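Local coordinates for protein RE68036p (Drosophila melanogaster, PDB 1SQH) that is of unknown function but belongs to the acetyltransferase clan and may act as a glycine N-acyltransferase, at residues L21-L24 and Y25-K28; R43-D46 and R47-S50; E105-E108 and C109-Q112. One frame throughout, in Å; residues are numbered along the deposited sequence.

Contact 1 of 3, residues L21-L24 and Y25-K28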
ATOM      1  N   LEU A  21       9.910  -5.593 -15.047  1.00 24.45           N
ATOM      2  CA  LEU A  21       9.949  -6.053 -13.665  1.00 24.42           C
ATOM      3  C   LEU A  21       8.555  -6.537 -13.261  1.00 23.91           C
ATOM      4  O   LEU A  21       8.409  -7.553 -12.575  1.00 23.74           O
ATOM      5  CB  LEU A  21      10.381  -4.914 -12.752  1.00 21.71           C
ATOM      6  CG  LEU A  21      10.602  -5.267 -11.282  1.00 22.96           C
ATOM      7  CD1 LEU A  21      11.704  -6.333 -11.142  1.00 20.90           C
ATOM      8  CD2 LEU A  21      10.969  -3.989 -10.533  1.00 19.17           C
ATOM      9  N   LEU A  22       7.542  -5.789 -13.691  1.00 23.12           N
ATOM     10  CA  LEU A  22       6.149  -6.107 -13.407  1.00 23.30           C
ATOM     11  C   LEU A  22       5.740  -7.469 -13.987  1.00 24.38           C
ATOM     12  O   LEU A  22       5.110  -8.271 -13.296  1.00 22.65           O
ATOM     13  CB  LEU A  22       5.242  -5.010 -13.974  1.00 21.91           C
ATOM     14  CG  LEU A  22       3.725  -5.255 -14.025  1.00 23.84           C
ATOM     15  CD1 LEU A  22       3.163  -5.453 -12.625  1.00 26.76           C
ATOM     16  CD2 LEU A  22       3.049  -4.057 -14.679  1.00 25.61           C
ATOM     17  N   ASP A  23       6.089  -7.738 -15.246  1.00 25.53           N
ATOM     18  CA  ASP A  23       5.712  -9.021 -15.840  1.00 26.43           C
ATOM     19  C   ASP A  23       6.536 -10.180 -15.286  1.00 25.67           C
ATOM     20  O   ASP A  23       6.080 -11.324 -15.269  1.00 23.92           O
ATOM     21  CB  ASP A  23       5.845  -8.996 -17.358  1.00 28.87           C
ATOM     22  CG  ASP A  23       5.288 -10.254 -17.997  1.00 33.34           C
ATOM     23  OD1 ASP A  23       4.058 -10.463 -17.917  1.00 35.98           O
ATOM     24  OD2 ASP A  23       6.074 -11.046 -18.560  1.00 36.70           O
ATOM     25  N   LEU A  24       7.755  -9.889 -14.845  1.00 25.57           N
ATOM     26  CA  LEU A  24       8.594 -10.929 -14.271  1.00 25.79           C
ATOM     27  C   LEU A  24       7.917 -11.458 -13.027  1.00 24.44           C
ATOM     28  O   LEU A  24       7.844 -12.669 -12.813  1.00 24.02           O
ATOM     29  CB  LEU A  24       9.952 -10.387 -13.867  1.00 28.08           C
ATOM     30  CG  LEU A  24      11.048 -10.301 -14.906  1.00 30.92           C
ATOM     31  CD1 LEU A  24      12.313  -9.833 -14.191  1.00 34.18           C
ATOM     32  CD2 LEU A  24      11.265 -11.660 -15.565  1.00 31.40           C
ATOM     33  N   TYR A  25       7.437 -10.546 -12.190  1.00 22.75           N
ATOM     34  CA  TYR A  25       6.764 -10.978 -10.984  1.00 21.73           C
ATOM     35  C   TYR A  25       5.449 -11.632 -11.363  1.00 22.01           C
ATOM     36  O   TYR A  25       5.057 -12.638 -10.764  1.00 23.55           O
ATOM     37  CB  TYR A  25       6.548  -9.807 -10.019  1.00 22.19           C
ATOM     38  CG  TYR A  25       7.756  -9.539  -9.141  1.00 24.31           C
ATOM     39  CD1 TYR A  25       8.888  -8.893  -9.644  1.00 23.37           C
ATOM     40  CD2 TYR A  25       7.796 -10.000  -7.829  1.00 24.41           C
ATOM     41  CE1 TYR A  25      10.037  -8.721  -8.854  1.00 23.94           C
ATOM     42  CE2 TYR A  25       8.931  -9.833  -7.037  1.00 24.87           C
ATOM     43  CZ  TYR A  25      10.049  -9.199  -7.550  1.00 25.17           C
ATOM     44  OH  TYR A  25      11.182  -9.069  -6.763  1.00 24.26           O
ATOM     45  N   LYS A  26       4.776 -11.095 -12.377  1.00 20.71           N
ATOM     46  CA  LYS A  26       3.512 -11.688 -12.813  1.00 23.28           C
ATOM     47  C   LYS A  26       3.724 -13.156 -13.193  1.00 22.38           C
ATOM     48  O   LYS A  26       2.983 -14.037 -12.753  1.00 22.97           O
ATOM     49  CB  LYS A  26       2.936 -10.919 -14.007  1.00 24.13           C
ATOM     50  CG  LYS A  26       1.500 -11.317 -14.366  1.00 24.89           C
ATOM     51  CD  LYS A  26       0.851 -10.288 -15.291  1.00 25.72           C
ATOM     52  CE  LYS A  26      -0.570 -10.687 -15.663  1.00 29.58           C
ATOM     53  NZ  LYS A  26      -1.258  -9.651 -16.486  1.00 33.19           N
ATOM     54  N   VAL A  27       4.751 -13.421 -13.992  1.00 23.32           N
ATOM     55  CA  VAL A  27       5.042 -14.791 -14.415  1.00 24.83           C
ATOM     56  C   VAL A  27       5.519 -15.649 -13.238  1.00 25.04           C
ATOM     57  O   VAL A  27       4.983 -16.730 -12.978  1.00 25.36           O
ATOM     58  CB  VAL A  27       6.140 -14.816 -15.518  1.00 26.51           C
ATOM     59  CG1 VAL A  27       6.456 -16.261 -15.914  1.00 26.73           C
ATOM     60  CG2 VAL A  27       5.690 -14.010 -16.728  1.00 25.84           C
ATOM     61  N   LYS A  28       6.528 -15.157 -12.525  1.00 25.36           N
ATOM     62  CA  LYS A  28       7.108 -15.878 -11.392  1.00 24.91           C
ATOM     63  C   LYS A  28       6.174 -16.249 -10.236  1.00 25.92           C
ATOM     64  O   LYS A  28       6.206 -17.386  -9.748  1.00 27.44           O
ATOM     65  CB  LYS A  28       8.272 -15.076 -10.819  1.00 26.40           C
ATOM     66  CG  LYS A  28       8.953 -15.736  -9.635  1.00 25.72           C
ATOM     67  CD  LYS A  28       9.832 -16.881 -10.105  1.00 26.83           C
ATOM     68  CE  LYS A  28      10.690 -17.417  -8.980  1.00 24.57           C
ATOM     69  NZ  LYS A  28      11.616 -18.483  -9.474  1.00 26.96           N
TER

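Contact 2 of 3, residues R43-D46 and R47-S50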
ATOM      1  N   ARG A  43       2.397   1.427 -11.831  1.00 23.81           N
ATOM      2  CA  ARG A  43       2.309   1.673 -13.259  1.00 23.72           C
ATOM      3  C   ARG A  43       0.904   2.133 -13.655  1.00 24.75           C
ATOM      4  O   ARG A  43       0.752   2.904 -14.607  1.00 25.71           O
ATOM      5  CB  ARG A  43       2.721   0.425 -14.039  1.00 22.96           C
ATOM      6  CG  ARG A  43       4.206   0.128 -13.891  1.00 23.30           C
ATOM      7  CD  ARG A  43       5.056   1.308 -14.373  1.00 23.75           C
ATOM      8  NE  ARG A  43       5.117   1.378 -15.834  1.00 24.55           N
ATOM      9  CZ  ARG A  43       5.360   2.492 -16.523  1.00 24.13           C
ATOM     10  NH1 ARG A  43       5.556   3.642 -15.886  1.00 21.18           N
ATOM     11  NH2 ARG A  43       5.421   2.448 -17.848  1.00 24.42           N
ATOM     12  N   LYS A  44      -0.120   1.675 -12.935  1.00 22.85           N
ATOM     13  CA  LYS A  44      -1.477   2.111 -13.239  1.00 22.92           C
ATOM     14  C   LYS A  44      -1.550   3.617 -12.998  1.00 24.49           C
ATOM     15  O   LYS A  44      -2.059   4.369 -13.845  1.00 23.53           O
ATOM     16  CB  LYS A  44      -2.498   1.410 -12.347  1.00 23.42           C
ATOM     17  CG  LYS A  44      -3.935   1.896 -12.582  1.00 24.63           C
ATOM     18  CD  LYS A  44      -4.964   1.103 -11.777  1.00 20.75           C
ATOM     19  CE  LYS A  44      -4.776   1.293 -10.284  1.00 19.81           C
ATOM     20  NZ  LYS A  44      -5.852   0.607  -9.519  1.00 15.94           N
ATOM     21  N   TRP A  45      -1.031   4.049 -11.843  1.00 22.65           N
ATOM     22  CA  TRP A  45      -1.020   5.466 -11.492  1.00 23.57           C
ATOM     23  C   TRP A  45      -0.163   6.261 -12.476  1.00 25.58           C
ATOM     24  O   TRP A  45      -0.557   7.351 -12.912  1.00 24.43           O
ATOM     25  CB  TRP A  45      -0.474   5.686 -10.074  1.00 20.84           C
ATOM     26  CG  TRP A  45      -1.445   5.369  -8.967  1.00 20.21           C
ATOM     27  CD1 TRP A  45      -2.808   5.277  -9.060  1.00 19.34           C
ATOM     28  CD2 TRP A  45      -1.121   5.157  -7.585  1.00 19.43           C
ATOM     29  NE1 TRP A  45      -3.350   5.019  -7.823  1.00 17.63           N
ATOM     30  CE2 TRP A  45      -2.340   4.941  -6.901  1.00 19.10           C
ATOM     31  CE3 TRP A  45       0.082   5.133  -6.859  1.00 20.09           C
ATOM     32  CZ2 TRP A  45      -2.390   4.702  -5.520  1.00 18.13           C
ATOM     33  CZ3 TRP A  45       0.031   4.897  -5.486  1.00 20.44           C
ATOM     34  CH2 TRP A  45      -1.201   4.685  -4.832  1.00 19.17           C
ATOM     35  N   ASP A  46       1.012   5.724 -12.807  1.00 26.20           N
ATOM     36  CA  ASP A  46       1.924   6.384 -13.742  1.00 29.10           C
ATOM     37  C   ASP A  46       1.156   6.750 -15.011  1.00 30.58           C
ATOM     38  O   ASP A  46       1.232   7.878 -15.494  1.00 31.68           O
ATOM     39  CB  ASP A  46       3.097   5.462 -14.120  1.00 26.72           C
ATOM     40  CG  ASP A  46       4.145   5.329 -13.007  1.00 27.95           C
ATOM     41  OD1 ASP A  46       4.095   6.094 -12.022  1.00 24.58           O
ATOM     42  OD2 ASP A  46       5.041   4.461 -13.133  1.00 25.64           O
ATOM     43  N   ARG A  47       0.422   5.784 -15.548  1.00 33.27           N
ATOM     44  CA  ARG A  47      -0.364   5.997 -16.759  1.00 37.79           C
ATOM     45  C   ARG A  47      -1.373   7.140 -16.578  1.00 38.99           C
ATOM     46  O   ARG A  47      -1.423   8.068 -17.386  1.00 37.81           O
ATOM     47  CB  ARG A  47      -1.113   4.716 -17.113  1.00 42.49           C
ATOM     48  CG  ARG A  47      -1.777   4.711 -18.475  1.00 47.38           C
ATOM     49  CD  ARG A  47      -0.770   4.379 -19.560  1.00 51.41           C
ATOM     50  NE  ARG A  47      -1.423   4.131 -20.841  1.00 55.35           N
ATOM     51  CZ  ARG A  47      -0.777   3.811 -21.956  1.00 57.26           C
ATOM     52  NH1 ARG A  47      -1.453   3.603 -23.080  1.00 57.86           N
ATOM     53  NH2 ARG A  47       0.548   3.700 -21.947  1.00 58.15           N
ATOM     54  N   GLN A  48      -2.166   7.070 -15.508  1.00 39.28           N
ATOM     55  CA  GLN A  48      -3.180   8.088 -15.226  1.00 40.48           C
ATOM     56  C   GLN A  48      -2.585   9.486 -15.046  1.00 40.96           C
ATOM     57  O   GLN A  48      -2.964  10.427 -15.737  1.00 40.50           O
ATOM     58  CB  GLN A  48      -3.960   7.723 -13.963  1.00 42.84           C
ATOM     59  CG  GLN A  48      -4.573   6.333 -13.943  1.00 44.83           C
ATOM     60  CD  GLN A  48      -5.174   6.004 -12.585  1.00 46.00           C
ATOM     61  OE1 GLN A  48      -6.065   6.705 -12.100  1.00 46.62           O
ATOM     62  NE2 GLN A  48      -4.682   4.938 -11.961  1.00 45.99           N
ATOM     63  N   LEU A  49      -1.665   9.616 -14.096  1.00 40.94           N
ATOM     64  CA  LEU A  49      -1.017  10.890 -13.815  1.00 42.31           C
ATOM     65  C   LEU A  49      -0.397  11.480 -15.076  1.00 45.12           C
ATOM     66  O   LEU A  49      -0.277  12.705 -15.207  1.00 45.31           O
ATOM     67  CB  LEU A  49       0.066  10.708 -12.749  1.00 41.35           C
ATOM     68  CG  LEU A  49      -0.423  10.252 -11.371  1.00 38.72           C
ATOM     69  CD1 LEU A  49       0.751  10.078 -10.434  1.00 36.76           C
ATOM     70  CD2 LEU A  49      -1.401  11.272 -10.826  1.00 37.91           C
ATOM     71  N   SER A  50       0.001  10.600 -15.992  1.00 45.51           N
ATOM     72  CA  SER A  50       0.594  11.019 -17.256  1.00 47.34           C
ATOM     73  C   SER A  50      -0.485  11.690 -18.111  1.00 48.40           C
ATOM     74  O   SER A  50      -0.343  12.851 -18.511  1.00 48.14           O
ATOM     75  CB  SER A  50       1.160   9.805 -17.994  1.00 46.64           C
ATOM     76  OG  SER A  50       1.677  10.178 -19.258  1.00 48.60           O
TER

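Contact 3 of 3, residues E105-E108 and C109-Q112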
ATOM      1  N   GLU A 105      22.753 -10.502  -3.651  1.00 35.45           N
ATOM      2  CA  GLU A 105      22.570  -9.347  -4.519  1.00 33.46           C
ATOM      3  C   GLU A 105      21.740  -8.250  -3.864  1.00 31.82           C
ATOM      4  O   GLU A 105      22.090  -7.074  -3.933  1.00 29.93           O
ATOM      5  CB  GLU A 105      21.913  -9.779  -5.828  1.00 33.18           C
ATOM      6  CG  GLU A 105      21.676  -8.649  -6.810  1.00 34.06           C
ATOM      7  CD  GLU A 105      21.274  -9.158  -8.176  1.00 35.87           C
ATOM      8  OE1 GLU A 105      22.166  -9.647  -8.905  1.00 37.44           O
ATOM      9  OE2 GLU A 105      20.073  -9.081  -8.519  1.00 33.14           O
ATOM     10  N   LEU A 106      20.643  -8.642  -3.229  1.00 31.71           N
ATOM     11  CA  LEU A 106      19.768  -7.684  -2.568  1.00 31.16           C
ATOM     12  C   LEU A 106      20.478  -6.951  -1.430  1.00 31.96           C
ATOM     13  O   LEU A 106      20.514  -5.722  -1.405  1.00 31.55           O
ATOM     14  CB  LEU A 106      18.524  -8.387  -2.017  1.00 28.44           C
ATOM     15  CG  LEU A 106      17.631  -7.563  -1.074  1.00 29.37           C
ATOM     16  CD1 LEU A 106      17.035  -6.384  -1.818  1.00 28.02           C
ATOM     17  CD2 LEU A 106      16.530  -8.449  -0.504  1.00 26.65           C
ATOM     18  N   TRP A 107      21.042  -7.708  -0.493  1.00 32.11           N
ATOM     19  CA  TRP A 107      21.719  -7.108   0.643  1.00 34.06           C
ATOM     20  C   TRP A 107      22.932  -6.300   0.232  1.00 35.69           C
ATOM     21  O   TRP A 107      23.338  -5.368   0.935  1.00 35.09           O
ATOM     22  CB  TRP A 107      22.099  -8.182   1.658  1.00 34.99           C
ATOM     23  CG  TRP A 107      20.895  -8.724   2.346  1.00 33.98           C
ATOM     24  CD1 TRP A 107      20.365  -9.972   2.217  1.00 34.17           C
ATOM     25  CD2 TRP A 107      20.028  -8.004   3.230  1.00 34.87           C
ATOM     26  NE1 TRP A 107      19.212 -10.077   2.968  1.00 34.58           N
ATOM     27  CE2 TRP A 107      18.986  -8.882   3.599  1.00 35.10           C
ATOM     28  CE3 TRP A 107      20.030  -6.699   3.745  1.00 35.11           C
ATOM     29  CZ2 TRP A 107      17.950  -8.493   4.467  1.00 34.26           C
ATOM     30  CZ3 TRP A 107      18.997  -6.311   4.606  1.00 33.53           C
ATOM     31  CH2 TRP A 107      17.976  -7.207   4.956  1.00 33.96           C
ATOM     32  N   GLU A 108      23.515  -6.648  -0.906  1.00 35.75           N
ATOM     33  CA  GLU A 108      24.653  -5.891  -1.397  1.00 37.00           C
ATOM     34  C   GLU A 108      24.082  -4.500  -1.681  1.00 36.67           C
ATOM     35  O   GLU A 108      24.686  -3.474  -1.349  1.00 36.08           O
ATOM     36  CB  GLU A 108      25.188  -6.529  -2.676  1.00 39.87           C
ATOM     37  CG  GLU A 108      26.560  -6.063  -3.092  1.00 43.39           C
ATOM     38  CD  GLU A 108      27.171  -6.989  -4.122  1.00 46.91           C
ATOM     39  OE1 GLU A 108      27.295  -8.197  -3.824  1.00 47.14           O
ATOM     40  OE2 GLU A 108      27.521  -6.516  -5.226  1.00 50.47           O
ATOM     41  N   CYS A 109      22.890  -4.482  -2.275  1.00 34.83           N
ATOM     42  CA  CYS A 109      22.202  -3.240  -2.594  1.00 33.99           C
ATOM     43  C   CYS A 109      21.844  -2.434  -1.349  1.00 33.95           C
ATOM     44  O   CYS A 109      22.209  -1.263  -1.226  1.00 34.69           O
ATOM     45  CB  CYS A 109      20.908  -3.524  -3.362  1.00 32.80           C
ATOM     46  SG  CYS A 109      21.110  -3.904  -5.114  1.00 31.05           S
ATOM     47  N   LEU A 110      21.123  -3.065  -0.429  1.00 32.36           N
ATOM     48  CA  LEU A 110      20.681  -2.377   0.778  1.00 32.57           C
ATOM     49  C   LEU A 110      21.810  -1.880   1.670  1.00 32.93           C
ATOM     50  O   LEU A 110      21.686  -0.829   2.287  1.00 33.97           O
ATOM     51  CB  LEU A 110      19.731  -3.277   1.585  1.00 31.11           C
ATOM     52  CG  LEU A 110      18.382  -3.680   0.962  1.00 29.83           C
ATOM     53  CD1 LEU A 110      17.588  -4.473   1.994  1.00 28.89           C
ATOM     54  CD2 LEU A 110      17.584  -2.452   0.529  1.00 28.88           C
ATOM     55  N   GLU A 111      22.908  -2.626   1.726  1.00 34.62           N
ATOM     56  CA  GLU A 111      24.042  -2.256   2.567  1.00 35.34           C
ATOM     57  C   GLU A 111      24.984  -1.223   1.938  1.00 35.25           C
ATOM     58  O   GLU A 111      25.507  -0.353   2.632  1.00 34.02           O
ATOM     59  CB  GLU A 111      24.830  -3.514   2.946  1.00 36.49           C
ATOM     60  CG  GLU A 111      23.996  -4.569   3.652  1.00 40.35           C
ATOM     61  CD  GLU A 111      24.743  -5.879   3.853  1.00 43.23           C
ATOM     62  OE1 GLU A 111      25.473  -6.288   2.923  1.00 45.08           O
ATOM     63  OE2 GLU A 111      24.586  -6.505   4.927  1.00 42.89           O
ATOM     64  N   GLN A 112      25.187  -1.303   0.626  1.00 34.73           N
ATOM     65  CA  GLN A 112      26.096  -0.381  -0.052  1.00 35.13           C
ATOM     66  C   GLN A 112      25.508   0.930  -0.541  1.00 33.69           C
ATOM     67  O   GLN A 112      26.252   1.843  -0.901  1.00 35.07           O
ATOM     68  CB  GLN A 112      26.770  -1.075  -1.237  1.00 36.82           C
ATOM     69  CG  GLN A 112      27.876  -2.041  -0.844  1.00 40.29           C
ATOM     70  CD  GLN A 112      28.515  -2.690  -2.052  1.00 41.21           C
ATOM     71  OE1 GLN A 112      28.917  -2.008  -2.992  1.00 43.05           O
ATOM     72  NE2 GLN A 112      28.613  -4.015  -2.033  1.00 43.19           N
TER

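Contact 1 of 3, residues L21-L24 and Y25-K28
Leu21 and Tyr25 run alongside each other from neighbouring turns of one helix. The methyl carbon CD1 of Leu21 reaches CE1 of the Tyr25 ring at 3.7 Å, while the carbonyl O of Leu21 sits in the plane of that ring, at its edge, 3.3 Å from Tyr25 CD1. Leu21 O also accepts a hydrogen bond from Tyr25 N at 3.2 Å, so it meets both the main chain and the ring edge of one residue. With CG anti to its own carbonyl carbon (chi1 -85°), the tyrosine sets its ring beside the backbone N, against Leu21 O and CD1. On the outer side, Asp23 OD2 rests 3.5 Å from the methyl CG2 of Val27, and Val27 N closes on Asp23 O at 2.8 Å.

Further out, Tyr25 OH is hydrogen-bonded to Gly80 O, and Trp98 meets the ring edge-to-face; Leu21 packs on Leu39 and Phe76. Cutting Tyr25 back to an alanine removes the ring and its hydroxyl, which would probably leave Gly80 O without this donor and open a gap beside Leu21 CD1 and Trp98. The pattern is that of an amphipathic alpha-helix: helix 15-29 turns Leu21 and Tyr25 into the fold and leaves Asp23, Lys26 and Val27 outside.

Contact 2 of 3, residues R43-D46 and R47-S50
Gln48 has CG anti to its carbonyl carbon (chi1 -53°), and Lys44 has CG anti to its backbone N (chi1 177°); these settings lay the two side chains next to each other on successive turns. Gln48 NE2 comes to 3.2 Å from Lys44 CG. Lys44 O takes one full hydrogen bond from Gln48 N, at 3.2 Å, and a weak second one from Gln48 NE2, at 3.3 Å. Gln48 NE2 meets the Trp45 indole as well, in the ring plane at its edge, 3.5 Å from Trp45 CD1, with the amide and ring planes 54° apart.

These are i/i+4 (Lys44 with Gln48) and i/i+3 (Trp45 with Gln48) side-chain contacts on a single alpha-helix, 34-51, which packs through Trp45, Gln48 and Leu49 against helix 199-208. Trp45 NE1 bonds to Asn209 OD1, and Lys44 NZ forms a salt bridge with Glu264.

On another side of the helix, Arg43 NH1 and Asp46 OD2 form a salt bridge that is also a hydrogen bond, 2.9 Å long. The carboxylate oxygen lies in the guanidinium plane but is approached on its anti side. Asp19 pairs with Arg43 NE, linking this helix to helix 15-29, and Asp46 OD1 accepts a hydrogen bond from Gln42 NE2.

Contact 3 of 3, residues E105-E108 and C109-Q112
Leu110 starts with its CB 3.9 Å from Leu106 O and 4.1 Å from CE3 of Trp107, three residues back. Next comes Leu110 CG, 3.8 Å from Leu106 O and 4.1 Å from Leu106 CD1. From there Leu110 CD1 bears on the six-membered ring of Trp107, 3.5 Å from CZ3 and a little further from CE3. So Leu110 CG meets Leu106 and CD1 meets Trp107. Its CG stands anti to the carbonyl carbon (chi1 -64°), which swings the branch back toward those two residues. Phe95 of strand 91-96 and Leu138 of helix 129-141 receive Leu110 beyond them, while Arg134 meets the Trp107 ring in a cation-pi contact.

The opposite character appears at Glu108 and Gln112, which run alongside each other with carboxylate and amide planes only 8° apart. Gln112 NE2 is modelled unusually close to Glu108 CG, at 3.1 Å, so the orientation of this amide is doubtful; Glu108 OE2 is hydrogen-bonded to His71 NE2. Glu111 lies extended along Trp107 O, with Glu111 OE1 3.1 Å from that oxygen, and its OE2 forms a salt bridge with Arg134. Two acceptors placed so close would probably repel each other, and the guanidinium of Arg134 is likely to offset this by holding the carboxylate. The chemistry divides the short helix accordingly: Leu106 and Leu110 pack on Phe95 of the strand and Trp107 on Val135 of helix 129-141, whereas Glu105 is paired with Thr81, Glu108 with His71 and Glu111 with Arg134.

The three contacts follow in series along the chain, each within a single helix, and all fall in the first, DUF5645-type part of the sequence. Contacts 1 and 2 occupy the consecutive helices 15-29 and 34-51; their centres are 18 Å apart, yet their nearest atoms come within about 4 Å without touching. Contact 3 lies on helix 104-112, the crossover of the beta-alpha-beta unit between parallel strands 91-96 and 123-128 of the mixed eight-stranded sheet. Centre to centre, it is about 21 Å from contact 1 and about 29 Å from contact 2. Contact 2 also faces helix 199-208, so helix 34-51 links this region to later parts of the chain.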